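Local atomic coordinates of alginate lyase (Aplysia kurodai, PDB entry 5GMT), a protein that cleaves the glycosidic bonds of alginate as a polysaccharide lyase of family 14, with a specificity directed to polymannuronate. Residues Ile155-Glu160 with His228-Asn233; Glu64-Lys70 with Ser251-Ala257; Ser20-His24 with Ser56-Arg60; Leu179-Arg185 with Gln222-Ala226. One frame throughout, in Å; residues are numbered along the deposited sequence.

Interaction 1: residues Ile155-Glu160 with His228-Asn233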
loop_
_atom_site.group_PDB
_atom_site.type_symbol
_atom_site.label_atom_id
_atom_site.label_comp_id
_atom_site.label_asym_id
_atom_site.label_seq_id
_atom_site.Cartn_x
_atom_site.Cartn_y
_atom_site.Cartn_z
ATOM N N ILE A 155 -11.185 -5.952 -2.996
ATOM C CA ILE A 155 -12.234 -5.245 -3.714
ATOM C C ILE A 155 -13.483 -6.132 -3.719
ATOM O O ILE A 155 -13.393 -7.312 -3.423
ATOM C CB ILE A 155 -11.780 -4.900 -5.158
ATOM C CG1 ILE A 155 -11.140 -6.123 -5.808
ATOM C CG2 ILE A 155 -10.778 -3.761 -5.130
ATOM C CD1 ILE A 155 -10.618 -5.877 -7.253
ATOM N N PRO A 156 -14.657 -5.556 -4.015
ATOM C CA PRO A 156 -15.904 -6.340 -3.992
ATOM C C PRO A 156 -15.870 -7.603 -4.864
ATOM O O PRO A 156 -15.156 -7.679 -5.860
ATOM C CB PRO A 156 -16.943 -5.346 -4.515
ATOM C CG PRO A 156 -16.426 -4.016 -4.064
ATOM C CD PRO A 156 -14.913 -4.112 -4.169
ATOM N N THR A 157 -16.657 -8.605 -4.488
ATOM C CA THR A 157 -16.641 -9.849 -5.241
ATOM C C THR A 157 -17.275 -9.714 -6.627
ATOM O O THR A 157 -17.005 -10.519 -7.507
ATOM C CB THR A 157 -17.356 -10.982 -4.468
ATOM O OG1 THR A 157 -18.729 -10.641 -4.276
ATOM C CG2 THR A 157 -16.705 -11.181 -3.106
ATOM N N ASN A 158 -18.107 -8.697 -6.835
ATOM C CA ASN A 158 -18.786 -8.578 -8.125
ATOM C C ASN A 158 -17.968 -7.767 -9.144
ATOM O O ASN A 158 -18.315 -6.648 -9.509
ATOM C CB ASN A 158 -20.193 -7.980 -7.955
ATOM C CG ASN A 158 -20.189 -6.599 -7.337
ATOM O OD1 ASN A 158 -19.413 -6.310 -6.432
ATOM N ND2 ASN A 158 -21.081 -5.731 -7.821
ATOM N N GLN A 159 -16.882 -8.358 -9.619
ATOM C CA GLN A 159 -16.076 -7.720 -10.645
ATOM C C GLN A 159 -16.661 -8.034 -12.016
ATOM O O GLN A 159 -17.630 -8.782 -12.123
ATOM C CB GLN A 159 -14.622 -8.190 -10.549
ATOM C CG GLN A 159 -13.961 -7.824 -9.238
ATOM C CD GLN A 159 -13.878 -6.315 -9.023
ATOM O OE1 GLN A 159 -13.540 -5.558 -9.939
ATOM N NE2 GLN A 159 -14.192 -5.875 -7.818
ATOM N N GLU A 160 -16.068 -7.470 -13.062
ATOM C CA GLU A 160 -16.560 -7.666 -14.427
ATOM C C GLU A 160 -16.531 -9.134 -14.827
ATOM O O GLU A 160 -15.779 -9.922 -14.253
ATOM C CB GLU A 160 -15.727 -6.848 -15.411
ATOM C CG GLU A 160 -14.260 -7.243 -15.420
ATOM C CD GLU A 160 -13.490 -6.671 -16.594
ATOM O OE1 GLU A 160 -14.086 -5.945 -17.424
ATOM O OE2 GLU A 160 -12.283 -6.955 -16.686
ATOM N N HIS A 228 -10.817 -1.408 -15.594
ATOM C CA HIS A 228 -12.071 -2.137 -15.467
ATOM C C HIS A 228 -12.233 -2.794 -14.100
ATOM O O HIS A 228 -12.526 -3.995 -13.997
ATOM C CB HIS A 228 -12.171 -3.160 -16.589
ATOM C CG HIS A 228 -12.121 -2.538 -17.950
ATOM N ND1 HIS A 228 -11.517 -3.141 -19.029
ATOM C CD2 HIS A 228 -12.571 -1.337 -18.395
ATOM C CE1 HIS A 228 -11.615 -2.352 -20.088
ATOM N NE2 HIS A 228 -12.251 -1.253 -19.731
ATOM N N LEU A 229 -12.052 -1.984 -13.058
ATOM C CA LEU A 229 -12.208 -2.417 -11.675
ATOM C C LEU A 229 -13.453 -1.856 -11.015
ATOM O O LEU A 229 -13.885 -0.746 -11.326
ATOM C CB LEU A 229 -11.007 -1.983 -10.835
ATOM C CG LEU A 229 -9.648 -2.527 -11.254
ATOM C CD1 LEU A 229 -8.606 -2.084 -10.221
ATOM C CD2 LEU A 229 -9.665 -4.047 -11.417
ATOM N N ARG A 230 -14.012 -2.630 -10.093
ATOM C CA ARG A 230 -15.053 -2.143 -9.204
ATOM C C ARG A 230 -14.492 -2.063 -7.784
ATOM O O ARG A 230 -13.987 -3.065 -7.264
ATOM C CB ARG A 230 -16.274 -3.072 -9.245
ATOM C CG ARG A 230 -17.275 -2.776 -8.163
ATOM C CD ARG A 230 -18.572 -3.499 -8.407
ATOM N NE ARG A 230 -19.327 -2.888 -9.489
ATOM C CZ ARG A 230 -19.844 -3.552 -10.519
ATOM N NH1 ARG A 230 -19.698 -4.860 -10.618
ATOM N NH2 ARG A 230 -20.525 -2.900 -11.448
ATOM N N MET A 231 -14.548 -0.874 -7.178
ATOM C CA MET A 231 -14.092 -0.686 -5.804
ATOM C C MET A 231 -15.265 -0.558 -4.840
ATOM O O MET A 231 -15.148 -0.863 -3.653
ATOM C CB MET A 231 -13.209 0.559 -5.679
ATOM C CG MET A 231 -11.847 0.444 -6.343
ATOM S SD MET A 231 -11.973 0.723 -8.116
ATOM C CE MET A 231 -10.278 1.231 -8.478
ATOM N N ARG A 232 -16.396 -0.082 -5.348
ATOM C CA ARG A 232 -17.526 0.209 -4.472
ATOM C C ARG A 232 -18.859 -0.116 -5.151
ATOM O O ARG A 232 -18.957 -0.116 -6.382
ATOM C CB ARG A 232 -17.490 1.674 -4.054
ATOM C CG ARG A 232 -17.490 2.605 -5.250
ATOM C CD ARG A 232 -17.626 4.065 -4.868
ATOM N NE ARG A 232 -17.727 4.896 -6.064
ATOM C CZ ARG A 232 -18.109 6.166 -6.061
ATOM N NH1 ARG A 232 -18.443 6.764 -4.924
ATOM N NH2 ARG A 232 -18.179 6.833 -7.207
ATOM N N ASN A 233 -19.878 -0.396 -4.342
ATOM C CA ASN A 233 -21.222 -0.643 -4.878
ATOM C C ASN A 233 -22.225 0.390 -4.417
ATOM O O ASN A 233 -23.406 0.318 -4.760
ATOM C CB ASN A 233 -21.721 -2.039 -4.498
ATOM C CG ASN A 233 -21.097 -3.123 -5.347
ATOM O OD1 ASN A 233 -21.318 -3.180 -6.561
ATOM N ND2 ASN A 233 -20.317 -3.991 -4.719
HETATM O O HOH W 1 -13.801 -5.696 -12.518
HETATM O O HOH W 2 -10.957 -5.748 -18.761
#

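Interaction 2: residues Glu64-Lys70 with Ser251-Ala257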
loop_
_atom_site.group_PDB
_atom_site.type_symbol
_atom_site.label_atom_id
_atom_site.label_comp_id
_atom_site.label_asym_id
_atom_site.label_seq_id
_atom_site.Cartn_x
_atom_site.Cartn_y
_atom_site.Cartn_z
ATOM N N GLU A 64 12.625 -8.591 11.439
ATOM C CA GLU A 64 13.562 -9.551 11.978
ATOM C C GLU A 64 13.604 -10.805 11.116
ATOM O O GLU A 64 12.580 -11.220 10.581
ATOM C CB GLU A 64 13.156 -9.895 13.399
ATOM C CG GLU A 64 14.165 -10.672 14.168
ATOM C CD GLU A 64 14.086 -10.333 15.638
ATOM O OE1 GLU A 64 15.145 -9.994 16.218
ATOM O OE2 GLU A 64 12.958 -10.383 16.192
ATOM N N LYS A 65 14.787 -11.400 10.988
ATOM C CA LYS A 65 14.929 -12.691 10.324
ATOM C C LYS A 65 13.917 -13.665 10.902
ATOM O O LYS A 65 13.761 -13.751 12.124
ATOM C CB LYS A 65 16.363 -13.217 10.492
ATOM C CG LYS A 65 16.639 -14.532 9.778
ATOM C CD LYS A 65 18.129 -14.860 9.804
ATOM C CE LYS A 65 18.406 -16.157 9.037
ATOM N NZ LYS A 65 19.871 -16.404 8.896
ATOM N N GLY A 66 13.167 -14.344 10.036
ATOM C CA GLY A 66 12.185 -15.312 10.500
ATOM C C GLY A 66 10.783 -14.747 10.691
ATOM O O GLY A 66 9.829 -15.487 10.921
ATOM N N SER A 67 10.643 -13.433 10.605
ATOM C CA SER A 67 9.348 -12.820 10.915
ATOM C C SER A 67 8.387 -12.888 9.735
ATOM O O SER A 67 8.790 -12.921 8.575
ATOM C CB SER A 67 9.521 -11.355 11.363
ATOM O OG SER A 67 9.963 -10.535 10.299
ATOM N N TYR A 68 7.106 -12.936 10.064
ATOM C CA TYR A 68 6.040 -12.760 9.095
ATOM C C TYR A 68 4.804 -12.359 9.890
ATOM O O TYR A 68 4.902 -12.108 11.091
ATOM C CB TYR A 68 5.811 -14.027 8.255
ATOM C CG TYR A 68 5.447 -15.254 9.059
ATOM C CD1 TYR A 68 4.130 -15.684 9.146
ATOM C CD2 TYR A 68 6.425 -15.990 9.720
ATOM C CE1 TYR A 68 3.792 -16.813 9.874
ATOM C CE2 TYR A 68 6.096 -17.123 10.459
ATOM C CZ TYR A 68 4.777 -17.525 10.529
ATOM O OH TYR A 68 4.438 -18.648 11.249
ATOM N N SER A 69 3.649 -12.300 9.231
ATOM C CA SER A 69 2.457 -11.689 9.817
ATOM C C SER A 69 2.043 -12.263 11.173
ATOM O O SER A 69 1.406 -11.574 11.956
ATOM C CB SER A 69 1.278 -11.816 8.849
ATOM O OG SER A 69 0.928 -13.177 8.674
ATOM N N LYS A 70 2.401 -13.512 11.447
ATOM C CA LYS A 70 1.943 -14.183 12.662
ATOM C C LYS A 70 2.961 -14.150 13.809
ATOM O O LYS A 70 2.636 -14.526 14.930
ATOM C CB LYS A 70 1.571 -15.638 12.348
ATOM C CG LYS A 70 0.457 -15.780 11.329
ATOM C CD LYS A 70 -0.874 -15.388 11.937
ATOM C CE LYS A 70 -1.968 -15.261 10.886
ATOM N NZ LYS A 70 -1.920 -13.938 10.196
ATOM N N SER A 251 0.648 -15.958 5.734
ATOM C CA SER A 251 0.199 -16.287 7.080
ATOM C C SER A 251 0.849 -17.542 7.634
ATOM O O SER A 251 0.374 -18.107 8.622
ATOM C CB SER A 251 -1.322 -16.458 7.096
ATOM O OG SER A 251 -1.967 -15.334 6.531
ATOM N N GLU A 252 1.927 -17.984 7.003
ATOM C CA GLU A 252 2.622 -19.182 7.452
ATOM C C GLU A 252 4.133 -19.026 7.305
ATOM O O GLU A 252 4.595 -18.141 6.590
ATOM C CB GLU A 252 2.113 -20.408 6.684
ATOM C CG GLU A 252 2.154 -20.271 5.176
ATOM C CD GLU A 252 1.651 -21.528 4.465
ATOM O OE1 GLU A 252 0.423 -21.647 4.253
ATOM O OE2 GLU A 252 2.484 -22.401 4.129
ATOM N N LYS A 253 4.890 -19.893 7.979
ATOM C CA LYS A 253 6.350 -19.763 8.110
ATOM C C LYS A 253 7.076 -19.724 6.759
ATOM O O LYS A 253 8.137 -19.113 6.647
ATOM C CB LYS A 253 6.890 -20.914 8.981
ATOM C CG LYS A 253 8.346 -21.397 8.737
ATOM C CD LYS A 253 9.434 -20.316 8.863
ATOM C CE LYS A 253 10.753 -20.763 8.243
ATOM N NZ LYS A 253 11.188 -22.095 8.740
ATOM N N SER A 254 6.516 -20.348 5.725
ATOM C CA SER A 254 7.139 -20.308 4.402
ATOM C C SER A 254 7.465 -18.873 3.945
ATOM O O SER A 254 8.350 -18.671 3.123
ATOM C CB SER A 254 6.235 -20.980 3.375
ATOM O OG SER A 254 4.969 -20.346 3.335
ATOM N N TYR A 255 6.733 -17.901 4.488
ATOM C CA TYR A 255 6.900 -16.487 4.162
ATOM C C TYR A 255 7.897 -15.782 5.081
ATOM O O TYR A 255 8.070 -14.572 4.975
ATOM C CB TYR A 255 5.558 -15.744 4.261
ATOM C CG TYR A 255 4.527 -16.109 3.220
ATOM C CD1 TYR A 255 3.668 -17.182 3.413
ATOM C CD2 TYR A 255 4.395 -15.362 2.059
ATOM C CE1 TYR A 255 2.714 -17.509 2.462
ATOM C CE2 TYR A 255 3.442 -15.677 1.108
ATOM C CZ TYR A 255 2.609 -16.754 1.319
ATOM O OH TYR A 255 1.670 -17.078 0.372
ATOM N N ALA A 256 8.536 -16.518 5.985
ATOM C CA ALA A 256 9.447 -15.889 6.945
ATOM C C ALA A 256 10.548 -15.098 6.241
ATOM O O ALA A 256 11.075 -15.511 5.197
ATOM C CB ALA A 256 10.053 -16.940 7.875
ATOM N N ALA A 257 10.880 -13.939 6.802
ATOM C CA ALA A 257 11.947 -13.123 6.244
ATOM C C ALA A 257 13.249 -13.905 6.300
ATOM O O ALA A 257 13.633 -14.414 7.360
ATOM C CB ALA A 257 12.075 -11.809 6.992
HETATM O O HOH W 3 -4.318 -14.449 8.169
#

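Interaction 3: residues Ser20-His24 with Ser56-Arg60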
loop_
_atom_site.group_PDB
_atom_site.type_symbol
_atom_site.label_atom_id
_atom_site.label_comp_id
_atom_site.label_asym_id
_atom_site.label_seq_id
_atom_site.Cartn_x
_atom_site.Cartn_y
_atom_site.Cartn_z
ATOM N N SER A 20 7.634 14.747 4.232
ATOM C CA SER A 20 8.971 14.630 3.665
ATOM C C SER A 20 9.839 13.718 4.502
ATOM O O SER A 20 10.545 12.857 3.971
ATOM C CB SER A 20 9.644 16.007 3.556
ATOM O OG SER A 20 8.810 16.910 2.864
ATOM N N SER A 21 9.773 13.923 5.815
ATOM C CA SER A 21 10.688 13.282 6.742
ATOM C C SER A 21 9.987 13.075 8.068
ATOM O O SER A 21 8.924 13.639 8.310
ATOM C CB SER A 21 11.941 14.135 6.939
ATOM O OG SER A 21 11.581 15.391 7.488
ATOM N N VAL A 22 10.583 12.276 8.939
ATOM C CA VAL A 22 10.043 12.108 10.280
ATOM C C VAL A 22 11.050 12.644 11.295
ATOM O O VAL A 22 12.257 12.683 11.019
ATOM C CB VAL A 22 9.716 10.635 10.573
ATOM C CG1 VAL A 22 8.505 10.181 9.729
ATOM C CG2 VAL A 22 10.933 9.774 10.280
ATOM N N PRO A 23 10.561 13.092 12.463
ATOM C CA PRO A 23 11.497 13.636 13.457
ATOM C C PRO A 23 12.414 12.582 14.078
ATOM O O PRO A 23 12.082 11.396 14.120
ATOM C CB PRO A 23 10.569 14.237 14.519
ATOM C CG PRO A 23 9.284 13.481 14.375
ATOM C CD PRO A 23 9.157 13.200 12.900
ATOM N N HIS A 24 13.574 13.022 14.555
ATOM C CA HIS A 24 14.468 12.133 15.287
ATOM C C HIS A 24 13.971 11.988 16.723
ATOM O O HIS A 24 14.324 12.783 17.599
ATOM C CB HIS A 24 15.903 12.668 15.262
ATOM C CG HIS A 24 16.911 11.723 15.839
ATOM N ND1 HIS A 24 18.024 12.151 16.530
ATOM C CD2 HIS A 24 16.972 10.371 15.829
ATOM C CE1 HIS A 24 18.728 11.104 16.920
ATOM N NE2 HIS A 24 18.112 10.012 16.505
ATOM N N SER A 56 16.980 13.448 4.062
ATOM C CA SER A 56 15.718 13.481 4.787
ATOM C C SER A 56 15.670 12.285 5.726
ATOM O O SER A 56 15.946 11.164 5.307
ATOM C CB SER A 56 14.527 13.458 3.822
ATOM O OG SER A 56 14.435 14.662 3.079
ATOM N N ARG A 57 15.358 12.522 6.997
ATOM C CA ARG A 57 15.250 11.421 7.947
ATOM C C ARG A 57 14.024 10.585 7.613
ATOM O O ARG A 57 12.908 11.087 7.598
ATOM C CB ARG A 57 15.159 11.930 9.390
ATOM C CG ARG A 57 15.039 10.803 10.417
ATOM C CD ARG A 57 15.360 11.277 11.837
ATOM N NE ARG A 57 16.789 11.545 11.983
ATOM C CZ ARG A 57 17.676 10.636 12.378
ATOM N NH1 ARG A 57 17.277 9.406 12.685
ATOM N NH2 ARG A 57 18.956 10.956 12.479
ATOM N N ALA A 58 14.251 9.304 7.369
ATOM C CA ALA A 58 13.217 8.411 6.876
ATOM C C ALA A 58 12.577 7.578 7.967
ATOM O O ALA A 58 13.199 7.254 8.969
ATOM C CB ALA A 58 13.801 7.489 5.816
ATOM N N LEU A 59 11.330 7.196 7.732
ATOM C CA LEU A 59 10.658 6.215 8.568
ATOM C C LEU A 59 11.265 4.856 8.291
ATOM O O LEU A 59 11.247 4.403 7.147
ATOM C CB LEU A 59 9.154 6.211 8.276
ATOM C CG LEU A 59 8.334 5.124 8.960
ATOM C CD1 LEU A 59 8.369 5.304 10.466
ATOM C CD2 LEU A 59 6.892 5.151 8.418
ATOM N N ARG A 60 11.827 4.206 9.312
ATOM C CA ARG A 60 12.491 2.926 9.076
ATOM C C ARG A 60 11.723 1.807 9.737
ATOM O O ARG A 60 11.360 1.900 10.904
ATOM C CB ARG A 60 13.942 2.930 9.589
ATOM C CG ARG A 60 14.751 1.726 9.097
ATOM C CD ARG A 60 16.109 1.590 9.802
ATOM N NE ARG A 60 15.959 1.011 11.140
ATOM C CZ ARG A 60 16.965 0.742 11.973
ATOM N NH1 ARG A 60 18.220 1.002 11.628
ATOM N NH2 ARG A 60 16.709 0.201 13.160
#

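Interaction 4: residues Leu179-Arg185 with Gln222-Ala226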
loop_
_atom_site.group_PDB
_atom_site.type_symbol
_atom_site.label_atom_id
_atom_site.label_comp_id
_atom_site.label_asym_id
_atom_site.label_seq_id
_atom_site.Cartn_x
_atom_site.Cartn_y
_atom_site.Cartn_z
ATOM N N LEU A 179 -2.935 -8.147 -8.812
ATOM C CA LEU A 179 -3.060 -7.502 -10.121
ATOM C C LEU A 179 -1.710 -7.001 -10.611
ATOM O O LEU A 179 -1.009 -6.263 -9.906
ATOM C CB LEU A 179 -4.052 -6.339 -10.055
ATOM C CG LEU A 179 -5.499 -6.837 -9.952
ATOM C CD1 LEU A 179 -6.162 -6.213 -8.744
ATOM C CD2 LEU A 179 -6.274 -6.507 -11.207
ATOM N N GLY A 180 -1.350 -7.419 -11.818
ATOM C CA GLY A 180 -0.145 -6.937 -12.457
ATOM C C GLY A 180 1.148 -7.491 -11.895
ATOM O O GLY A 180 2.187 -6.855 -12.030
ATOM N N ARG A 181 1.098 -8.662 -11.269
ATOM C CA ARG A 181 2.295 -9.220 -10.644
ATOM C C ARG A 181 3.402 -9.390 -11.670
ATOM O O ARG A 181 3.200 -9.981 -12.736
ATOM C CB ARG A 181 1.996 -10.556 -9.959
ATOM C CG ARG A 181 3.162 -11.097 -9.122
ATOM C CD ARG A 181 2.890 -12.518 -8.632
ATOM N NE ARG A 181 1.741 -12.590 -7.729
ATOM C CZ ARG A 181 1.274 -13.725 -7.217
ATOM N NH1 ARG A 181 1.856 -14.878 -7.531
ATOM N NH2 ARG A 181 0.224 -13.718 -6.409
ATOM N N GLY A 182 4.566 -8.831 -11.356
ATOM C CA GLY A 182 5.731 -8.951 -12.215
ATOM C C GLY A 182 5.866 -7.866 -13.261
ATOM O O GLY A 182 6.885 -7.803 -13.958
ATOM N N LYS A 183 4.851 -7.012 -13.385
ATOM C CA LYS A 183 4.898 -5.921 -14.358
ATOM C C LYS A 183 5.821 -4.804 -13.898
ATOM O O LYS A 183 6.259 -3.982 -14.698
ATOM C CB LYS A 183 3.496 -5.385 -14.628
ATOM C CG LYS A 183 2.621 -6.418 -15.328
ATOM C CD LYS A 183 1.552 -5.772 -16.180
ATOM C CE LYS A 183 0.708 -6.825 -16.891
ATOM N NZ LYS A 183 1.521 -7.701 -17.787
ATOM N N PHE A 184 6.100 -4.773 -12.603
ATOM C CA PHE A 184 7.166 -3.932 -12.070
ATOM C C PHE A 184 7.895 -4.765 -11.033
ATOM O O PHE A 184 7.385 -5.783 -10.592
ATOM C CB PHE A 184 6.629 -2.620 -11.474
ATOM C CG PHE A 184 5.445 -2.797 -10.553
ATOM C CD1 PHE A 184 4.156 -2.842 -11.063
ATOM C CD2 PHE A 184 5.621 -2.905 -9.182
ATOM C CE1 PHE A 184 3.063 -3.003 -10.226
ATOM C CE2 PHE A 184 4.529 -3.057 -8.331
ATOM C CZ PHE A 184 3.252 -3.113 -8.855
ATOM N N ARG A 185 9.100 -4.353 -10.661
ATOM C CA ARG A 185 9.910 -5.166 -9.772
ATOM C C ARG A 185 10.721 -4.270 -8.855
ATOM O O ARG A 185 11.133 -3.179 -9.244
ATOM C CB ARG A 185 10.840 -6.104 -10.566
ATOM C CG ARG A 185 11.728 -7.007 -9.685
ATOM C CD ARG A 185 12.572 -8.012 -10.485
ATOM N NE ARG A 185 11.846 -9.252 -10.763
ATOM C CZ ARG A 185 12.409 -10.392 -11.164
ATOM N NH1 ARG A 185 13.723 -10.475 -11.336
ATOM N NH2 ARG A 185 11.653 -11.457 -11.393
ATOM N N GLN A 222 8.785 1.680 -14.572
ATOM C CA GLN A 222 7.871 0.651 -15.065
ATOM C C GLN A 222 6.473 0.907 -14.512
ATOM O O GLN A 222 6.301 1.066 -13.305
ATOM C CB GLN A 222 8.357 -0.750 -14.687
ATOM C CG GLN A 222 9.561 -1.196 -15.521
ATOM C CD GLN A 222 9.824 -2.687 -15.463
ATOM O OE1 GLN A 222 9.893 -3.282 -14.387
ATOM N NE2 GLN A 222 9.976 -3.301 -16.633
ATOM N N CYS A 223 5.476 0.959 -15.391
ATOM C CA CYS A 223 4.122 1.243 -14.936
ATOM C C CYS A 223 3.197 0.102 -15.291
ATOM O O CYS A 223 3.425 -0.615 -16.267
ATOM C CB CYS A 223 3.588 2.535 -15.548
ATOM S SG CYS A 223 4.500 4.028 -15.132
ATOM N N TYR A 224 2.149 -0.055 -14.492
ATOM C CA TYR A 224 1.096 -1.019 -14.774
ATOM C C TYR A 224 -0.242 -0.361 -14.525
ATOM O O TYR A 224 -0.425 0.277 -13.492
ATOM C CB TYR A 224 1.237 -2.258 -13.895
ATOM C CG TYR A 224 -0.051 -3.026 -13.740
ATOM C CD1 TYR A 224 -0.644 -3.647 -14.830
ATOM C CD2 TYR A 224 -0.676 -3.131 -12.500
ATOM C CE1 TYR A 224 -1.829 -4.354 -14.695
ATOM C CE2 TYR A 224 -1.857 -3.832 -12.356
ATOM C CZ TYR A 224 -2.428 -4.442 -13.456
ATOM O OH TYR A 224 -3.605 -5.135 -13.304
ATOM N N THR A 225 -1.169 -0.499 -15.468
ATOM C CA THR A 225 -2.513 0.015 -15.250
ATOM C C THR A 225 -3.514 -1.124 -15.142
ATOM O O THR A 225 -3.694 -1.891 -16.081
ATOM C CB THR A 225 -2.947 0.973 -16.362
ATOM O OG1 THR A 225 -2.112 2.144 -16.338
ATOM C CG2 THR A 225 -4.394 1.392 -16.154
ATOM N N ALA A 226 -4.138 -1.239 -13.975
ATOM C CA ALA A 226 -5.273 -2.136 -13.785
ATOM C C ALA A 226 -6.560 -1.400 -14.127
ATOM O O ALA A 226 -6.992 -0.532 -13.379
ATOM C CB ALA A 226 -5.326 -2.644 -12.344
HETATM O O HOH W 4 10.521 -1.353 -11.802
#

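Interaction 1: residues Ile155-Glu160 with His228-Asn233
Gln159 reads the backbone of Arg230 with both ends of its amide. OE1 accepts from Arg230 N at 3.0 Å, NE2 gives a nearly straight bond to Arg230 O at 2.9 Å (176°), and both bonds lie in the carbonyl planes on lone pairs. The second hydrogen of NE2 goes to Pro156 O, which fixes the rotation of the amide; glutamine suits the place because it offers donor and acceptor side by side. CG beside the backbone N and a further bend at chi2 (-62°) fold the chain back to reach Arg230.

Two asparagines form a second amide pair. Asn158 ND2 donates to Asn233 OD1 at 2.9 Å and Asn233 ND2 returns a bond to Asn158 OD1 at 3.0 Å, the two amide planes 34° apart. Beside them Arg230 NH1 donates to Asn158 O, which lies near the guanidinium plane.

Pro156 adds van der Waals contact, its CD lying 3.3 Å from Met231 O. Two waters add further links: one is held by Gln159 OE1, Glu160 N and His228 O, and another joins Glu160 OE2 to His228 ND1. Glu160 also forms a salt bridge with Arg166, and His228 NE2 bonds to Gly279 O.

The contact thus fastens the loop after strand 149-154 to the end of strand 222-229, where Leu229 and Met231 pack on Val210 of strand 208-216.

Interaction 2: residues Glu64-Lys70 with Ser251-Ala257
Tyr68 lays one face of its ring over the Glu252-Lys253 peptide, the start of a short 3-10 segment (253-255), while the type II beta turn Glu64-Ser67 is bonded to the chain just beyond it. The two loops follow strands 58-63 and 238-247, which belong to different antiparallel sheets of this concanavalin-clan fold. The ring reaches the peptide because CG sits between the backbone N and the carbonyl carbon (chi1 59°). Lys253 CA makes a CH-pi contact over this face, 4.0 Å from the Tyr68 ring centroid, and CE1 of Tyr68 lies 3.4 Å from Glu252 C; a broad flat side chain can cover both. With alanine in place of Tyr68, the Glu252-Lys253 peptide would probably lose its aromatic cover.

Ala256 CB comes 4.2 Å from Tyr68 CD2; its small methyl also fits against Gly66 O. Ala257 turns its methyl toward the turn, close to Glu64 O. That oxygen already accepts from Ser67 N and Ser67 OG, which closes the turn, and the positive phi of Gly66 suits glycine. Farther along, Ser69 OG faces Ser251 CA and bonds to Gly250 O, while a water joins Lys70 NZ to Ser251 OG.

Two backbone bonds complete the join: Ala257 N to Ser67 O at 2.9 Å, and Gly66 N to Ala257 O at 2.7 Å, the latter donor lying in the carbonyl plane on a lone pair.

Interaction 3: residues Ser20-His24 with Ser56-Arg60
Extended first torsions on both partners, with CG opposite the backbone N in His24 (chi1 -172°) and likewise in Arg57, carry an imidazole and a guanidinium to the same place, and a bend at chi3 of Arg57 (-71°) turns its end onto the ring. The result is a stack between a loop, residues 20-24, and the residue just before strand 58-63 of an antiparallel sheet. The Arg57 guanidinium lies on the His24 ring with centres 4.0 Å apart and planes at 29°, so the two are tilted rather than strictly parallel. The overlap is offset: His24 CD2 lies over one face of the guanidinium, near its rim. Arginine suits the position because its flat end can stack while NH1 hydrogen-bonds to Thr49 OG1 on strand 47-50.

The aliphatic part of Arg57 is used as well, its CB and CG each passing 3.4 Å from Val22 O. A serine in place of Arg57 would probably leave the His24 ring without its stacking partner, Thr49 OG1 without its donor and Val22 O without this methylene cover.

Val22 is buried, and its branched side chain fills the angle between loop and strand: CG2 meets the Ala58-Leu59 peptide, and CG1 lies 4.3 Å from Leu59 CB. Ile31 of helix 28-31 touches both Val22 and Leu59, adding a further apolar surface. Ser21, small enough for a close pass, brings CB to 3.3 Å from Arg57 O. The same carbonyl accepts the hydrogen bond from Val22 N at 2.9 Å, its donor tilted out of the carbonyl plane.

Interaction 4: residues Leu179-Arg185 with Gln222-Ala226
Tyr224 projects from the antiparallel strand 222-226 onto the loop that leaves strand 177-179, where a type II beta turn runs from Gly180 to Lys183. Its CB meets Lys183 CB at 3.9 Å and, a little farther off, the edge of the Phe184 ring at CD1. From there CG swings opposite the backbone N (chi1 158°), which sends the ring out over the turn. CD1 touches Lys183 CD at 3.3 Å; the long aliphatic chain of lysine can lie along the ring while its ammonium end leads away. CE2 passes Leu179 O.

Over the centre of one face lies Gly180 CA, which makes a CH-pi contact 3.6 Å from the Tyr224 centroid, almost on the ring normal. Glycine fits for two reasons: its phi is positive, and a beta carbon would collide with Tyr224 CD2. The opposite face carries the backbone N of Ala226, offset toward the rim, so the buried ring is held between its own strand and the turn. At the tip, OH lies 3.5 Å from Leu179 CB and hydrogen-bonds to Asp168 OD2, which gives the hydroxyl of this buried ring a partner.

Smaller contacts lie round the ring. Leu179 CD2 packs on Ala226 CB at 4.1 Å, while Phe184, which also touches Ile212 and Val214 of strand 208-216, brings its CB against that of Gln222. Gln222 OE1 takes a bond from a water that also donates to Arg185 O, the two links measuring 3.3 Å to Gln222 OE1 and 3.2 Å to Arg185 O.

Overall arrangement
From the N terminus, interaction 3 closes first, joining the loop after strand 14-19 to the start of strand 58-63. That strand leads into residues 64-70, where interaction 2 opens; it closes only at 251-257, joining this loop to the one between strands 238-247 and 261-272, and its long loop encloses interactions 1 and 4. Interaction 4 (179-185 with 222-226) is nested within interaction 1 (155-160 with 228-233). These two share strand 222-229 and touch through Leu229 and Leu179. They tie loops leaving strands 149-154 and 177-179 of one antiparallel sheet to a strand of the other. Interactions 1 and 3 lie on opposite sides of the chain's centre, their centres about 36 Å apart.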